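Local coordinates for DNA mismatch repair protein MutS (PDB 1EWQ) that binds mismatched DNA, probably carrying out the recognition step of mismatch repair, and has a weak ATPase activity, at residues C[369-381]-C[509-523]. Numbering follows the deposited sequence.
Sequences EVGLPDLSPLKEE and RAKRQAEALREAARI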
loop_
_atom_site.group_PDB
_atom_site.type_symbol
_atom_site.label_atom_id
_atom_site.label_comp_id
_atom_site.label_asym_id
_atom_site.label_seq_id
_atom_site.Cartn_x
_atom_site.Cartn_y
_atom_site.Cartn_z
ATOM N N GLU C 369 5.081 46.643 -15.908
ATOM C CA GLU C 369 4.137 46.422 -16.993
ATOM C C GLU C 369 3.494 45.066 -16.820
ATOM O O GLU C 369 2.480 44.761 -17.453
ATOM C CB GLU C 369 4.828 46.464 -18.350
ATOM C CG GLU C 369 3.841 46.468 -19.498
ATOM C CD GLU C 369 4.463 46.051 -20.815
ATOM O OE1 GLU C 369 4.723 44.834 -20.985
ATOM O OE2 GLU C 369 4.696 46.936 -21.671
ATOM N N VAL C 370 4.101 44.241 -15.976
ATOM C CA VAL C 370 3.555 42.923 -15.710
ATOM C C VAL C 370 2.232 43.169 -15.000
ATOM O O VAL C 370 1.317 42.349 -15.057
ATOM C CB VAL C 370 4.469 42.119 -14.791
ATOM C CG1 VAL C 370 4.137 40.649 -14.901
ATOM C CG2 VAL C 370 5.913 42.375 -15.150
ATOM N N GLY C 371 2.145 44.322 -14.341
ATOM C CA GLY C 371 0.933 44.685 -13.630
ATOM C C GLY C 371 0.931 44.207 -12.192
ATOM O O GLY C 371 -0.088 44.274 -11.510
ATOM N N LEU C 372 2.075 43.715 -11.730
ATOM C CA LEU C 372 2.187 43.237 -10.360
ATOM C C LEU C 372 1.796 44.338 -9.393
ATOM O O LEU C 372 2.283 45.465 -9.485
ATOM C CB LEU C 372 3.612 42.773 -10.064
ATOM C CG LEU C 372 3.971 41.356 -10.508
ATOM C CD1 LEU C 372 5.457 41.106 -10.266
ATOM C CD2 LEU C 372 3.131 40.340 -9.741
ATOM N N PRO C 373 0.891 44.028 -8.460
ATOM C CA PRO C 373 0.399 44.966 -7.444
ATOM C C PRO C 373 1.499 45.444 -6.505
ATOM O O PRO C 373 2.427 44.698 -6.198
ATOM C CB PRO C 373 -0.644 44.144 -6.690
ATOM C CG PRO C 373 -1.122 43.164 -7.725
ATOM C CD PRO C 373 0.153 42.755 -8.403
ATOM N N ASP C 374 1.401 46.694 -6.064
ATOM C CA ASP C 374 2.368 47.229 -5.113
ATOM C C ASP C 374 1.742 47.003 -3.744
ATOM O O ASP C 374 0.695 47.568 -3.430
ATOM C CB ASP C 374 2.609 48.726 -5.315
ATOM C CG ASP C 374 3.598 49.304 -4.296
ATOM O OD1 ASP C 374 3.845 50.529 -4.330
ATOM O OD2 ASP C 374 4.133 48.538 -3.460
ATOM N N LEU C 375 2.381 46.162 -2.944
ATOM C CA LEU C 375 1.883 45.844 -1.619
ATOM C C LEU C 375 2.910 46.194 -0.551
ATOM O O LEU C 375 2.870 45.662 0.558
ATOM C CB LEU C 375 1.540 44.355 -1.552
ATOM C CG LEU C 375 0.330 43.944 -2.395
ATOM C CD1 LEU C 375 0.265 42.439 -2.547
ATOM C CD2 LEU C 375 -0.920 44.479 -1.735
ATOM N N SER C 376 3.833 47.092 -0.883
ATOM C CA SER C 376 4.860 47.474 0.076
ATOM C C SER C 376 4.248 47.975 1.382
ATOM O O SER C 376 4.785 47.717 2.454
ATOM C CB SER C 376 5.811 48.523 -0.521
ATOM O OG SER C 376 5.114 49.646 -1.013
ATOM N N PRO C 377 3.107 48.683 1.318
ATOM C CA PRO C 377 2.550 49.141 2.596
ATOM C C PRO C 377 2.158 48.001 3.551
ATOM O O PRO C 377 2.340 48.120 4.762
ATOM C CB PRO C 377 1.365 50.020 2.169
ATOM C CG PRO C 377 1.022 49.527 0.803
ATOM C CD PRO C 377 2.354 49.239 0.182
ATOM N N LEU C 378 1.641 46.902 3.009
ATOM C CA LEU C 378 1.249 45.744 3.820
ATOM C C LEU C 378 2.528 45.060 4.317
ATOM O O LEU C 378 2.620 44.610 5.464
ATOM C CB LEU C 378 0.444 44.751 2.970
ATOM C CG LEU C 378 -0.437 43.686 3.643
ATOM C CD1 LEU C 378 -0.621 42.520 2.686
ATOM C CD2 LEU C 378 0.187 43.191 4.926
ATOM N N LYS C 379 3.513 44.991 3.427
ATOM C CA LYS C 379 4.804 44.382 3.714
ATOM C C LYS C 379 5.448 45.068 4.919
ATOM O O LYS C 379 5.927 44.414 5.844
ATOM C CB LYS C 379 5.708 44.527 2.486
ATOM C CG LYS C 379 7.032 43.788 2.566
ATOM C CD LYS C 379 7.914 44.106 1.361
ATOM C CE LYS C 379 8.705 45.401 1.531
ATOM N NZ LYS C 379 7.871 46.615 1.761
ATOM N N GLU C 380 5.448 46.395 4.901
ATOM C CA GLU C 380 6.043 47.181 5.974
ATOM C C GLU C 380 5.357 46.955 7.315
ATOM O O GLU C 380 6.032 46.826 8.340
ATOM C CB GLU C 380 6.001 48.672 5.622
ATOM C CG GLU C 380 6.738 49.031 4.341
ATOM C CD GLU C 380 6.585 50.495 3.976
ATOM O OE1 GLU C 380 5.442 51.010 4.025
ATOM O OE2 GLU C 380 7.604 51.131 3.630
ATOM N N GLU C 381 4.024 46.922 7.313
ATOM C CA GLU C 381 3.278 46.703 8.550
ATOM C C GLU C 381 3.623 45.323 9.100
ATOM O O GLU C 381 3.791 45.156 10.306
ATOM C CB GLU C 381 1.764 46.794 8.315
ATOM C CG GLU C 381 1.245 48.161 7.876
ATOM C CD GLU C 381 -0.273 48.280 8.017
ATOM O OE1 GLU C 381 -0.752 48.314 9.173
ATOM O OE2 GLU C 381 -0.988 48.324 6.983
ATOM N N ARG C 509 -5.405 43.432 8.593
ATOM C CA ARG C 509 -4.724 44.351 7.683
ATOM C C ARG C 509 -4.361 43.589 6.407
ATOM O O ARG C 509 -4.480 44.116 5.293
ATOM C CB ARG C 509 -3.437 44.904 8.316
ATOM C CG ARG C 509 -3.629 45.893 9.476
ATOM C CD ARG C 509 -3.762 47.337 8.985
ATOM N NE ARG C 509 -5.006 47.561 8.247
ATOM C CZ ARG C 509 -5.157 48.472 7.285
ATOM N NH1 ARG C 509 -4.140 49.259 6.933
ATOM N NH2 ARG C 509 -6.327 48.589 6.665
ATOM N N ALA C 510 -3.916 42.350 6.579
ATOM C CA ALA C 510 -3.530 41.511 5.454
ATOM C C ALA C 510 -4.761 41.084 4.673
ATOM O O ALA C 510 -4.760 41.095 3.439
ATOM C CB ALA C 510 -2.771 40.271 5.945
ATOM N N LYS C 511 -5.807 40.717 5.404
ATOM C CA LYS C 511 -7.046 40.273 4.788
ATOM C C LYS C 511 -7.635 41.308 3.819
ATOM O O LYS C 511 -8.224 40.947 2.797
ATOM C CB LYS C 511 -8.059 39.916 5.874
ATOM C CG LYS C 511 -9.406 39.459 5.347
ATOM C CD LYS C 511 -10.377 39.132 6.480
ATOM C CE LYS C 511 -11.766 38.826 5.938
ATOM N NZ LYS C 511 -12.701 38.329 6.997
ATOM N N ARG C 512 -7.465 42.593 4.121
ATOM C CA ARG C 512 -7.993 43.633 3.251
ATOM C C ARG C 512 -7.328 43.656 1.879
ATOM O O ARG C 512 -7.872 44.221 0.934
ATOM C CB ARG C 512 -7.863 44.991 3.931
ATOM C CG ARG C 512 -8.916 45.184 5.003
ATOM C CD ARG C 512 -8.588 46.313 5.956
ATOM N NE ARG C 512 -9.622 46.414 6.984
ATOM C CZ ARG C 512 -9.406 46.841 8.225
ATOM N NH1 ARG C 512 -8.182 47.209 8.597
ATOM N NH2 ARG C 512 -10.413 46.894 9.091
ATOM N N GLN C 513 -6.162 43.028 1.771
ATOM C CA GLN C 513 -5.438 42.969 0.508
ATOM C C GLN C 513 -5.603 41.610 -0.169
ATOM O O GLN C 513 -4.874 41.286 -1.106
ATOM C CB GLN C 513 -3.946 43.226 0.731
ATOM C CG GLN C 513 -3.618 44.605 1.295
ATOM C CD GLN C 513 -4.281 45.717 0.512
ATOM O OE1 GLN C 513 -4.245 45.722 -0.720
ATOM N NE2 GLN C 513 -4.893 46.663 1.216
ATOM N N ALA C 514 -6.558 40.819 0.305
ATOM C CA ALA C 514 -6.793 39.487 -0.253
ATOM C C ALA C 514 -6.880 39.473 -1.786
ATOM O O ALA C 514 -6.279 38.632 -2.443
ATOM C CB ALA C 514 -8.065 38.886 0.350
ATOM N N GLU C 515 -7.619 40.418 -2.351
ATOM C CA GLU C 515 -7.774 40.480 -3.795
ATOM C C GLU C 515 -6.454 40.791 -4.522
ATOM O O GLU C 515 -6.166 40.204 -5.566
ATOM C CB GLU C 515 -8.847 41.517 -4.143
ATOM C CG GLU C 515 -9.637 41.180 -5.394
ATOM C CD GLU C 515 -10.105 39.729 -5.411
ATOM O OE1 GLU C 515 -10.691 39.275 -4.401
ATOM O OE2 GLU C 515 -9.889 39.048 -6.442
ATOM N N ALA C 516 -5.655 41.706 -3.976
ATOM C CA ALA C 516 -4.379 42.044 -4.609
ATOM C C ALA C 516 -3.471 40.818 -4.536
ATOM O O ALA C 516 -2.683 40.556 -5.441
ATOM C CB ALA C 516 -3.721 43.246 -3.905
ATOM N N LEU C 517 -3.593 40.062 -3.453
ATOM C CA LEU C 517 -2.798 38.858 -3.292
ATOM C C LEU C 517 -3.145 37.863 -4.394
ATOM O O LEU C 517 -2.258 37.324 -5.028
ATOM C CB LEU C 517 -3.051 38.234 -1.921
ATOM C CG LEU C 517 -2.073 38.606 -0.804
ATOM C CD1 LEU C 517 -1.882 40.095 -0.752
ATOM C CD2 LEU C 517 -2.602 38.072 0.530
ATOM N N ARG C 518 -4.434 37.622 -4.616
ATOM C CA ARG C 518 -4.855 36.696 -5.665
ATOM C C ARG C 518 -4.295 37.142 -7.019
ATOM O O ARG C 518 -3.720 36.352 -7.763
ATOM C CB ARG C 518 -6.378 36.637 -5.749
ATOM C CG ARG C 518 -7.051 35.969 -4.559
ATOM C CD ARG C 518 -8.578 35.883 -4.738
ATOM N NE ARG C 518 -9.186 35.100 -3.671
ATOM C CZ ARG C 518 -9.152 33.773 -3.614
ATOM N NH1 ARG C 518 -8.548 33.069 -4.575
ATOM N NH2 ARG C 518 -9.703 33.143 -2.581
ATOM N N GLU C 519 -4.483 38.420 -7.317
ATOM C CA GLU C 519 -4.024 39.041 -8.554
ATOM C C GLU C 519 -2.520 38.854 -8.757
ATOM O O GLU C 519 -2.077 38.475 -9.841
ATOM C CB GLU C 519 -4.399 40.529 -8.510
ATOM C CG GLU C 519 -3.684 41.432 -9.482
ATOM C CD GLU C 519 -4.296 42.830 -9.512
ATOM O OE1 GLU C 519 -4.672 43.356 -8.429
ATOM O OE2 GLU C 519 -4.395 43.405 -10.623
ATOM N N ALA C 520 -1.737 39.116 -7.710
ATOM C CA ALA C 520 -0.290 38.945 -7.791
ATOM C C ALA C 520 -0.005 37.459 -8.019
ATOM O O ALA C 520 0.937 37.086 -8.720
ATOM C CB ALA C 520 0.363 39.409 -6.500
ATOM N N ALA C 521 -0.834 36.612 -7.422
ATOM C CA ALA C 521 -0.678 35.174 -7.562
ATOM C C ALA C 521 -0.954 34.691 -8.984
ATOM O O ALA C 521 -0.252 33.804 -9.478
ATOM C CB ALA C 521 -1.592 34.445 -6.571
ATOM N N ARG C 522 -1.962 35.260 -9.648
ATOM C CA ARG C 522 -2.289 34.846 -11.022
ATOM C C ARG C 522 -1.166 35.205 -11.989
ATOM O O ARG C 522 -0.740 34.381 -12.798
ATOM C CB ARG C 522 -3.580 35.507 -11.529
ATOM C CG ARG C 522 -4.747 35.378 -10.598
ATOM C CD ARG C 522 -6.059 35.821 -11.255
ATOM N NE ARG C 522 -7.124 35.909 -10.250
ATOM C CZ ARG C 522 -7.498 37.037 -9.658
ATOM N NH1 ARG C 522 -6.906 38.180 -9.971
ATOM N NH2 ARG C 522 -8.453 37.020 -8.740
ATOM N N ILE C 523 -0.705 36.447 -11.899
ATOM C CA ILE C 523 0.362 36.947 -12.756
ATOM C C ILE C 523 1.621 36.106 -12.610
ATOM O O ILE C 523 2.169 35.606 -13.592
ATOM C CB ILE C 523 0.685 38.419 -12.412
ATOM C CG1 ILE C 523 -0.505 39.301 -12.793
ATOM C CG2 ILE C 523 1.946 38.861 -13.131
ATOM C CD1 ILE C 523 -0.387 40.758 -12.352
HETATM O O HOH W 1 -2.863 43.967 -12.443
#
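L375 and L378 lay their branched ends against the bend between helices 479-511 and 514-540, an apolar contact that suits leucine. In L375, CD1 meets L517 CD1 at 3.7 Å while CD2 lies 3.8 Å from A516 CB and also touches the amide end of Q513. L378, its CG turned opposite the backbone N (chi1 -161°), sends CD2 over the CA of A510 and CD1 along the aliphatic part of Q513. The small side chains of A516 and A520 let the loop come close: P373 sets CD 3.9 Å from A520 CB and CG against E519 CG. I523 closes this row, its CG2 unusually close to V370 CG1 (3.3 Å) and touching L372 CD2.

Polar links lie at the two ends. R509 NH1 donates to the syn lone pair of E381 OE2 (3.3 Å, N-H...O angle 140°), a bent salt bridge with the two planes turned 50° apart. At the other end a water donates to G371 O; a side chain on G371 would jam against V370 O, hence glycine.

Loop and helix 376-385 thus follow the bend within helical domain III, where L356 of helix 346-366 touches L375 and L378, and L339 of helix 332-340 touches A510 and L517.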